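Local structure of hypothetical protein PH0107 (Pyrococcus horikoshii, 2YZI) at residues K16-K21 with S30-E35; F53-D58 with I103-I108; N81-N86 with L95-E100. The protein is of unknown function but carries two CBS domains, modules that in many related proteins bind adenine nucleotides and regulate a partner activity. One frame throughout, in Å; residues are numbered along the deposited sequence.

Contact 1: residues K16-K21 with S30-E35; sequences KLLGVK and SRLMME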
loop_
_atom_site.group_PDB
_atom_site.type_symbol
_atom_site.label_atom_id
_atom_site.label_comp_id
_atom_site.label_asym_id
_atom_site.label_seq_id
_atom_site.Cartn_x
_atom_site.Cartn_y
_atom_site.Cartn_z
ATOM N N LYS B 16 -2.322 15.464 3.948
ATOM C CA LYS B 16 -1.031 15.060 3.407
ATOM C C LYS B 16 -1.150 14.540 1.969
ATOM O O LYS B 16 -1.043 13.342 1.721
ATOM C CB LYS B 16 -0.421 13.985 4.310
ATOM C CG LYS B 16 0.958 13.506 3.894
ATOM C CD LYS B 16 1.367 12.281 4.697
ATOM C CE LYS B 16 2.577 12.559 5.559
ATOM N NZ LYS B 16 3.736 12.962 4.723
ATOM N N LEU B 17 -1.357 15.453 1.028
ATOM C CA LEU B 17 -1.497 15.102 -0.384
ATOM C C LEU B 17 -0.426 15.830 -1.190
ATOM O O LEU B 17 -0.504 17.042 -1.387
ATOM C CB LEU B 17 -2.897 15.498 -0.861
ATOM C CG LEU B 17 -3.222 15.607 -2.349
ATOM C CD1 LEU B 17 -2.873 14.318 -3.076
ATOM C CD2 LEU B 17 -4.705 15.937 -2.493
ATOM N N LEU B 18 0.577 15.094 -1.651
ATOM C CA LEU B 18 1.656 15.712 -2.402
ATOM C C LEU B 18 1.496 15.680 -3.906
ATOM O O LEU B 18 0.974 14.728 -4.474
ATOM C CB LEU B 18 3.004 15.091 -2.024
ATOM C CG LEU B 18 3.530 15.516 -0.652
ATOM C CD1 LEU B 18 2.756 14.792 0.443
ATOM C CD2 LEU B 18 5.002 15.207 -0.550
ATOM N N GLY B 19 1.964 16.742 -4.545
ATOM C CA GLY B 19 1.878 16.837 -5.985
ATOM C C GLY B 19 3.225 17.079 -6.634
ATOM O O GLY B 19 4.160 17.577 -6.004
ATOM N N VAL B 20 3.323 16.697 -7.899
ATOM C CA VAL B 20 4.535 16.896 -8.673
ATOM C C VAL B 20 4.088 17.466 -10.010
ATOM O O VAL B 20 2.920 17.345 -10.376
ATOM C CB VAL B 20 5.290 15.566 -8.912
ATOM C CG1 VAL B 20 5.786 15.001 -7.583
ATOM C CG2 VAL B 20 4.384 14.560 -9.614
ATOM N N LYS B 21 4.999 18.102 -10.732
ATOM C CA LYS B 21 4.644 18.647 -12.030
ATOM C C LYS B 21 4.696 17.507 -13.048
ATOM O O LYS B 21 5.274 16.452 -12.777
ATOM C CB LYS B 21 5.609 19.770 -12.420
ATOM C CG LYS B 21 5.495 20.999 -11.538
ATOM C CD LYS B 21 6.324 22.149 -12.082
ATOM C CE LYS B 21 6.140 23.410 -11.249
ATOM N NZ LYS B 21 4.713 23.832 -11.189
ATOM N N SER B 30 9.522 8.961 -7.215
ATOM C CA SER B 30 9.722 7.810 -6.337
ATOM C C SER B 30 10.426 8.206 -5.041
ATOM O O SER B 30 10.051 7.752 -3.961
ATOM C CB SER B 30 10.542 6.720 -7.038
ATOM O OG SER B 30 9.777 6.047 -8.022
ATOM N N ARG B 31 11.444 9.054 -5.151
ATOM C CA ARG B 31 12.188 9.488 -3.981
ATOM C C ARG B 31 11.308 10.328 -3.074
ATOM O O ARG B 31 11.315 10.163 -1.852
ATOM C CB ARG B 31 13.416 10.300 -4.386
ATOM C CG ARG B 31 14.273 10.733 -3.208
ATOM C CD ARG B 31 15.089 11.933 -3.588
ATOM N NE ARG B 31 14.232 13.068 -3.922
ATOM C CZ ARG B 31 13.575 13.792 -3.025
ATOM N NH1 ARG B 31 13.675 13.508 -1.732
ATOM N NH2 ARG B 31 12.818 14.801 -3.425
ATOM N N LEU B 32 10.557 11.237 -3.680
ATOM C CA LEU B 32 9.654 12.096 -2.931
ATOM C C LEU B 32 8.638 11.252 -2.149
ATOM O O LEU B 32 8.308 11.563 -1.000
ATOM C CB LEU B 32 8.934 13.042 -3.893
ATOM C CG LEU B 32 7.979 14.092 -3.328
ATOM C CD1 LEU B 32 8.698 15.009 -2.347
ATOM C CD2 LEU B 32 7.404 14.895 -4.491
HETATM N N MSE B 33 8.153 10.180 -2.775
HETATM C CA MSE B 33 7.175 9.297 -2.144
HETATM C C MSE B 33 7.766 8.569 -0.944
HETATM O O MSE B 33 7.108 8.405 0.083
HETATM C CB MSE B 33 6.659 8.260 -3.148
HETATM C CG MSE B 33 5.734 8.805 -4.220
HETATM SE SE MSE B 33 5.502 7.451 -5.605
HETATM C CE MSE B 33 3.658 6.930 -5.248
HETATM N N MSE B 34 9.006 8.121 -1.079
HETATM C CA MSE B 34 9.658 7.411 0.012
HETATM C C MSE B 34 9.992 8.386 1.136
HETATM O O MSE B 34 9.950 8.020 2.304
HETATM C CB MSE B 34 10.934 6.719 -0.483
HETATM C CG MSE B 34 10.695 5.693 -1.585
HETATM SE SE MSE B 34 9.450 4.305 -1.032
HETATM C CE MSE B 34 9.559 3.108 -2.537
ATOM N N GLU B 35 10.302 9.630 0.779
ATOM C CA GLU B 35 10.643 10.652 1.767
ATOM C C GLU B 35 9.448 10.997 2.646
ATOM O O GLU B 35 9.550 11.006 3.869
ATOM C CB GLU B 35 11.132 11.928 1.077
ATOM C CG GLU B 35 11.639 13.005 2.047
ATOM C CD GLU B 35 11.900 14.350 1.382
ATOM O OE1 GLU B 35 12.270 14.380 0.186
ATOM O OE2 GLU B 35 11.750 15.383 2.063
#
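Leu-32 spreads the two branches of its side chain between Leu-18 and Val-20, on the segment that carries edge strand 19-20. From CB, which stays clear of 16-21, CG stands anti to the backbone N (chi1 -177°), carrying the fork off helix 26-35 toward the other segment. There the branches part. CD1 meets CD2 of Leu-18 at 4.1 Å, the two leucines crossing at a slant, each offering a single methyl. CD2 goes the other way and presses on CG1 of Val-20 at 3.5 Å, closer than methyl groups usually sit; these two side chains run past each other in opposite senses. The same CD2 only grazes Gly-19 O, at 4.5 Å. The exposed flank of the helix is polar: Arg-31 and Glu-35, one turn apart, form a salt bridge in the guanidinium plane, and Arg-31 also pairs with Glu-28. On the sheet side, the backbone of Val-20 bonds to Val-42 and Ile-44, and Leu-41 packs against both Leu-18 and Val-20. Here the methyls lay helix 26-35 against segment 16-21, within the beta-alpha-beta unit of strand 19-20, helix 26-35 and strand 40-44 in the first CBS domain.

Contact 2: residues F53-D58 with I103-I108; sequences FFTKSD and IKHILI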
loop_
_atom_site.group_PDB
_atom_site.type_symbol
_atom_site.label_atom_id
_atom_site.label_comp_id
_atom_site.label_asym_id
_atom_site.label_seq_id
_atom_site.Cartn_x
_atom_site.Cartn_y
_atom_site.Cartn_z
ATOM N N PHE B 53 -2.824 11.576 -11.779
ATOM C CA PHE B 53 -2.712 10.861 -10.517
ATOM C C PHE B 53 -2.034 9.524 -10.791
ATOM O O PHE B 53 -2.232 8.930 -11.865
ATOM C CB PHE B 53 -4.116 10.601 -9.963
ATOM C CG PHE B 53 -4.137 9.813 -8.688
ATOM C CD1 PHE B 53 -3.971 10.446 -7.457
ATOM C CD2 PHE B 53 -4.355 8.432 -8.713
ATOM C CE1 PHE B 53 -4.027 9.719 -6.274
ATOM C CE2 PHE B 53 -4.414 7.699 -7.535
ATOM C CZ PHE B 53 -4.249 8.345 -6.312
ATOM N N PHE B 54 -1.243 9.046 -9.834
ATOM C CA PHE B 54 -0.571 7.762 -9.992
ATOM C C PHE B 54 -0.047 7.196 -8.669
ATOM O O PHE B 54 0.262 7.926 -7.725
ATOM C CB PHE B 54 0.558 7.868 -11.031
ATOM C CG PHE B 54 1.760 8.641 -10.559
ATOM C CD1 PHE B 54 2.733 8.026 -9.774
ATOM C CD2 PHE B 54 1.930 9.980 -10.924
ATOM C CE1 PHE B 54 3.865 8.735 -9.361
ATOM C CE2 PHE B 54 3.058 10.699 -10.518
ATOM C CZ PHE B 54 4.029 10.079 -9.736
ATOM N N THR B 55 0.040 5.873 -8.618
ATOM C CA THR B 55 0.494 5.171 -7.423
ATOM C C THR B 55 1.837 4.503 -7.639
ATOM O O THR B 55 2.422 4.593 -8.712
ATOM C CB THR B 55 -0.500 4.076 -7.019
ATOM O OG1 THR B 55 -0.513 3.058 -8.027
ATOM C CG2 THR B 55 -1.896 4.653 -6.861
ATOM N N LYS B 56 2.320 3.842 -6.594
ATOM C CA LYS B 56 3.582 3.123 -6.655
ATOM C C LYS B 56 3.347 1.921 -7.562
ATOM O O LYS B 56 4.219 1.513 -8.332
ATOM C CB LYS B 56 3.992 2.664 -5.254
ATOM C CG LYS B 56 4.472 3.785 -4.334
ATOM C CD LYS B 56 4.847 3.256 -2.951
ATOM C CE LYS B 56 5.386 4.364 -2.041
ATOM N NZ LYS B 56 5.716 3.893 -0.657
ATOM N N SER B 57 2.141 1.377 -7.473
ATOM C CA SER B 57 1.769 0.236 -8.276
ATOM C C SER B 57 1.840 0.589 -9.758
ATOM O O SER B 57 2.301 -0.223 -10.562
ATOM C CB SER B 57 0.360 -0.225 -7.909
ATOM O OG SER B 57 0.083 -1.484 -8.482
ATOM N N ASP B 58 1.385 1.788 -10.122
ATOM C CA ASP B 58 1.421 2.214 -11.520
ATOM C C ASP B 58 2.865 2.219 -11.985
ATOM O O ASP B 58 3.164 1.841 -13.114
ATOM C CB ASP B 58 0.847 3.624 -11.699
ATOM C CG ASP B 58 -0.604 3.724 -11.301
ATOM O OD1 ASP B 58 -1.397 2.818 -11.642
ATOM O OD2 ASP B 58 -0.961 4.725 -10.656
ATOM N N ILE B 103 -8.563 -0.023 -5.038
ATOM C CA ILE B 103 -7.570 1.017 -4.814
ATOM C C ILE B 103 -7.140 1.127 -3.356
ATOM O O ILE B 103 -7.874 0.739 -2.446
ATOM C CB ILE B 103 -8.075 2.388 -5.298
ATOM C CG1 ILE B 103 -9.412 2.714 -4.635
ATOM C CG2 ILE B 103 -8.197 2.390 -6.820
ATOM C CD1 ILE B 103 -9.929 4.100 -4.975
ATOM N N LYS B 104 -5.937 1.651 -3.145
ATOM C CA LYS B 104 -5.385 1.811 -1.805
ATOM C C LYS B 104 -5.427 3.268 -1.366
ATOM O O LYS B 104 -5.120 3.590 -0.216
ATOM C CB LYS B 104 -3.936 1.324 -1.773
ATOM C CG LYS B 104 -3.759 -0.152 -2.052
ATOM C CD LYS B 104 -2.308 -0.568 -1.851
ATOM C CE LYS B 104 -2.158 -2.078 -1.870
ATOM N NZ LYS B 104 -0.770 -2.489 -1.519
ATOM N N HIS B 105 -5.794 4.144 -2.296
ATOM C CA HIS B 105 -5.876 5.574 -2.021
ATOM C C HIS B 105 -7.075 6.131 -2.772
ATOM O O HIS B 105 -7.319 5.755 -3.913
ATOM C CB HIS B 105 -4.613 6.303 -2.511
ATOM C CG HIS B 105 -3.400 5.430 -2.611
ATOM N ND1 HIS B 105 -3.314 4.373 -3.492
ATOM C CD2 HIS B 105 -2.224 5.457 -1.942
ATOM C CE1 HIS B 105 -2.138 3.786 -3.358
ATOM N NE2 HIS B 105 -1.457 4.424 -2.425
ATOM N N ILE B 106 -7.822 7.023 -2.135
ATOM C CA ILE B 106 -8.977 7.636 -2.785
ATOM C C ILE B 106 -9.023 9.128 -2.459
ATOM O O ILE B 106 -9.013 9.524 -1.294
ATOM C CB ILE B 106 -10.303 6.947 -2.355
ATOM C CG1 ILE B 106 -11.454 7.465 -3.214
ATOM C CG2 ILE B 106 -10.570 7.179 -0.871
ATOM C CD1 ILE B 106 -12.744 6.673 -3.085
ATOM N N LEU B 107 -9.047 9.958 -3.501
ATOM C CA LEU B 107 -9.081 11.408 -3.319
ATOM C C LEU B 107 -10.419 11.860 -2.743
ATOM O O LEU B 107 -11.468 11.320 -3.091
ATOM C CB LEU B 107 -8.806 12.121 -4.651
ATOM C CG LEU B 107 -7.371 11.993 -5.182
ATOM C CD1 LEU B 107 -7.243 12.576 -6.571
ATOM C CD2 LEU B 107 -6.436 12.704 -4.231
ATOM N N ILE B 108 -10.380 12.838 -1.844
ATOM C CA ILE B 108 -11.599 13.344 -1.242
ATOM C C ILE B 108 -11.994 14.655 -1.904
ATOM O O ILE B 108 -11.170 15.537 -2.146
ATOM C CB ILE B 108 -11.443 13.548 0.275
ATOM C CG1 ILE B 108 -10.922 12.254 0.933
ATOM C CG2 ILE B 108 -12.786 13.938 0.882
ATOM C CD1 ILE B 108 -11.795 11.022 0.706
#
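Thr-55 and His-105 meet where the two CBS domains face each other, with Phe-53 and Leu-107 making a second pairing farther along. The strand pieces 53-55 and 105-108 run roughly antiparallel, 154° between their directions, but their axes stay 9.7 Å apart, so side chains rather than backbone bonds fill the gap. Thr-55 divides its work. Its chi1 of 66° puts OG1 between the backbone N and the carbonyl carbon, facing its own helix, and turns CG2 out toward the histidine, where it comes within 3.6 Å of CE1 and 3.7 Å of ND1. His-105 reaches this methyl with an unusual chi1 of -24°, close to eclipsed, which suggests some strain in the side chain. Its CB, meanwhile, sits at the edge of the Phe-53 ring, near the ring plane, 4.3 Å from CZ. Phe-53 is thrown across the gap and slides past Leu-107 in the opposite direction: CD1 of the ring is 4.0 Å from CD1 of the leucine, and CE1 is 4.2 Å from its CG. Leu-82 packs on both of these residues. Behind the interface, Thr-55 and Asp-58 form a capping box at the start of helix 56-64. Asp-58 N donates to Thr-55 OG1 at 3.1 Å, and Thr-55 N donates to Asp-58 OD2, while OD1 of the aspartate pairs with Arg-61. The chemistry is thus split: apolar carbon against carbon and imidazole across the domains, polar bonds turned back into the helix start. In relatives, a threonine and aspartate in this spacing after a strand often hold the ribose of a bound nucleotide, so a similar role here is possible but unproven.

Contact 3: residues N81-N86 with L95-E100; sequences NLITAN and LRKMAE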
loop_
_atom_site.group_PDB
_atom_site.type_symbol
_atom_site.label_atom_id
_atom_site.label_comp_id
_atom_site.label_asym_id
_atom_site.label_seq_id
_atom_site.Cartn_x
_atom_site.Cartn_y
_atom_site.Cartn_z
ATOM N N ASN B 81 -7.877 10.584 -14.856
ATOM C CA ASN B 81 -9.222 10.751 -14.322
ATOM C C ASN B 81 -9.083 10.289 -12.888
ATOM O O ASN B 81 -8.279 9.406 -12.601
ATOM C CB ASN B 81 -10.272 9.926 -15.075
ATOM C CG ASN B 81 -9.925 8.470 -15.153
ATOM O OD1 ASN B 81 -9.140 8.058 -16.001
ATOM N ND2 ASN B 81 -10.501 7.676 -14.261
ATOM N N LEU B 82 -9.842 10.890 -11.981
ATOM C CA LEU B 82 -9.738 10.539 -10.576
ATOM C C LEU B 82 -10.937 9.792 -10.019
ATOM O O LEU B 82 -12.064 9.977 -10.461
ATOM C CB LEU B 82 -9.534 11.810 -9.759
ATOM C CG LEU B 82 -8.507 12.785 -10.329
ATOM C CD1 LEU B 82 -8.620 14.133 -9.621
ATOM C CD2 LEU B 82 -7.112 12.197 -10.187
ATOM N N ILE B 83 -10.673 8.937 -9.037
ATOM C CA ILE B 83 -11.725 8.193 -8.362
ATOM C C ILE B 83 -11.779 8.875 -7.012
ATOM O O ILE B 83 -10.796 8.881 -6.262
ATOM C CB ILE B 83 -11.373 6.710 -8.193
ATOM C CG1 ILE B 83 -11.329 6.044 -9.567
ATOM C CG2 ILE B 83 -12.397 6.024 -7.299
ATOM C CD1 ILE B 83 -12.646 6.172 -10.359
ATOM N N THR B 84 -12.935 9.453 -6.712
ATOM C CA THR B 84 -13.103 10.205 -5.488
ATOM C C THR B 84 -14.279 9.797 -4.637
ATOM O O THR B 84 -15.070 8.928 -4.991
ATOM C CB THR B 84 -13.282 11.689 -5.809
ATOM O OG1 THR B 84 -14.507 11.856 -6.529
ATOM C CG2 THR B 84 -12.131 12.203 -6.662
ATOM N N ALA B 85 -14.375 10.467 -3.503
ATOM C CA ALA B 85 -15.434 10.261 -2.547
ATOM C C ALA B 85 -15.672 11.639 -1.965
ATOM O O ALA B 85 -14.742 12.425 -1.824
ATOM C CB ALA B 85 -14.985 9.296 -1.461
ATOM N N ASN B 86 -16.911 11.938 -1.625
ATOM C CA ASN B 86 -17.233 13.231 -1.059
ATOM C C ASN B 86 -16.913 13.277 0.446
ATOM O O ASN B 86 -16.978 12.256 1.136
ATOM C CB ASN B 86 -18.704 13.512 -1.318
ATOM C CG ASN B 86 -19.121 14.867 -0.851
ATOM O OD1 ASN B 86 -19.526 15.045 0.303
ATOM N ND2 ASN B 86 -19.015 15.849 -1.741
ATOM N N LEU B 95 -15.079 2.712 1.968
ATOM C CA LEU B 95 -14.354 1.442 1.983
ATOM C C LEU B 95 -14.869 0.521 0.878
ATOM O O LEU B 95 -14.091 -0.114 0.161
ATOM C CB LEU B 95 -14.519 0.754 3.334
ATOM C CG LEU B 95 -13.397 0.933 4.355
ATOM C CD1 LEU B 95 -13.058 2.392 4.510
ATOM C CD2 LEU B 95 -13.824 0.324 5.687
ATOM N N ARG B 96 -16.186 0.448 0.745
ATOM C CA ARG B 96 -16.785 -0.387 -0.276
ATOM C C ARG B 96 -16.353 0.089 -1.672
ATOM O O ARG B 96 -16.037 -0.713 -2.555
ATOM C CB ARG B 96 -18.304 -0.349 -0.153
ATOM C CG ARG B 96 -19.019 -0.999 -1.327
ATOM C CD ARG B 96 -20.522 -1.033 -1.135
ATOM N NE ARG B 96 -21.167 -1.798 -2.193
ATOM C CZ ARG B 96 -22.461 -2.098 -2.219
ATOM N NH1 ARG B 96 -23.258 -1.696 -1.241
ATOM N NH2 ARG B 96 -22.952 -2.807 -3.221
ATOM N N LYS B 97 -16.329 1.397 -1.872
ATOM C CA LYS B 97 -15.933 1.920 -3.165
ATOM C C LYS B 97 -14.470 1.586 -3.481
ATOM O O LYS B 97 -14.133 1.272 -4.617
ATOM C CB LYS B 97 -16.153 3.436 -3.214
ATOM C CG LYS B 97 -15.990 4.010 -4.600
ATOM C CD LYS B 97 -16.467 5.438 -4.675
ATOM C CE LYS B 97 -16.462 5.915 -6.117
ATOM N NZ LYS B 97 -16.977 7.297 -6.201
HETATM N N MSE B 98 -13.601 1.662 -2.481
HETATM C CA MSE B 98 -12.186 1.364 -2.691
HETATM C C MSE B 98 -11.996 -0.112 -2.998
HETATM O O MSE B 98 -11.075 -0.487 -3.724
HETATM C CB MSE B 98 -11.361 1.706 -1.449
HETATM C CG MSE B 98 -11.264 3.172 -1.118
HETATM SE SE MSE B 98 -10.491 3.361 0.641
HETATM C CE MSE B 98 -8.596 3.239 0.156
ATOM N N ALA B 99 -12.864 -0.942 -2.426
ATOM C CA ALA B 99 -12.787 -2.383 -2.634
ATOM C C ALA B 99 -13.232 -2.717 -4.049
ATOM O O ALA B 99 -12.560 -3.459 -4.761
ATOM C CB ALA B 99 -13.660 -3.114 -1.616
ATOM N N GLU B 100 -14.359 -2.148 -4.457
ATOM C CA GLU B 100 -14.888 -2.395 -5.787
ATOM C C GLU B 100 -13.919 -1.919 -6.871
ATOM O O GLU B 100 -13.758 -2.580 -7.888
ATOM C CB GLU B 100 -16.250 -1.713 -5.935
ATOM C CG GLU B 100 -17.226 -2.121 -4.838
ATOM C CD GLU B 100 -18.613 -1.513 -4.989
ATOM O OE1 GLU B 100 -18.720 -0.338 -5.401
ATOM O OE2 GLU B 100 -19.598 -2.212 -4.674
#
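Lys-97 stretches from helix 91-101 to the backbone of Thr-84, tying together the first strand and the helix of a beta-alpha-beta unit (strand 84-86, helix 91-101, strand 105-110) in the second CBS domain. Its side chain leaves the helix with CG anti to the backbone N (chi1 -170°) and stays extended to the ammonium group, so the whole length is spent on crossing the gap. The tight part of the contact is at its tip. Besides NZ, the last methylenes come close to the same carbonyl oxygen: CE lies 3.5 Å and CD 3.8 Å from Thr-84 O. Thr-84 itself points its side chain away from the helix, onto Leu-107 and Ile-114, and it is the carbonyl that faces Lys-97. The rest is looser. Ile-83 turns toward the helix, yet only its CG2 comes near, 4.2 Å from Lys-97 CE, a light brush at the rim. Farther out on the exposed flank, Arg-96 and Glu-100 pair with each other one turn apart: NE donates to OE2 at 3.0 Å, coming from above the carboxylate plane. Deeper in, Met-98 and Ala-85 both pack on Ile-106 of the neighbouring strand, which fills the buried side of the unit. The helix also faces the second subunit, where Met-98 meets Leu-124 of that chain. Across the two segments the polar link comes down to one bond, Lys-97 NZ to Thr-84 O at 2.8 Å, with a C=O...N angle of 169° that brings the nitrogen almost straight onto the carbonyl.

Contacts 1 and 3 are matching strand-helix pairings, one in each CBS domain; their centres lie about 21 Å apart on opposite sides of the chain's centre. Contact 2 sits between them, about 12 Å from the centre of contact 1 and 10 Å from that of contact 3, and touches both. Along the chain contact 1 comes first, then contact 2 opens at 53-58 and closes at 103-108, with contact 3 lying within that span. Strands 19-20 and 50-55 are the outer strands of the first sheet, while 84-86 and 105-110 are neighbours in the second. Contact 2 therefore joins two similar modules face to face, and all three contacts reach the second subunit.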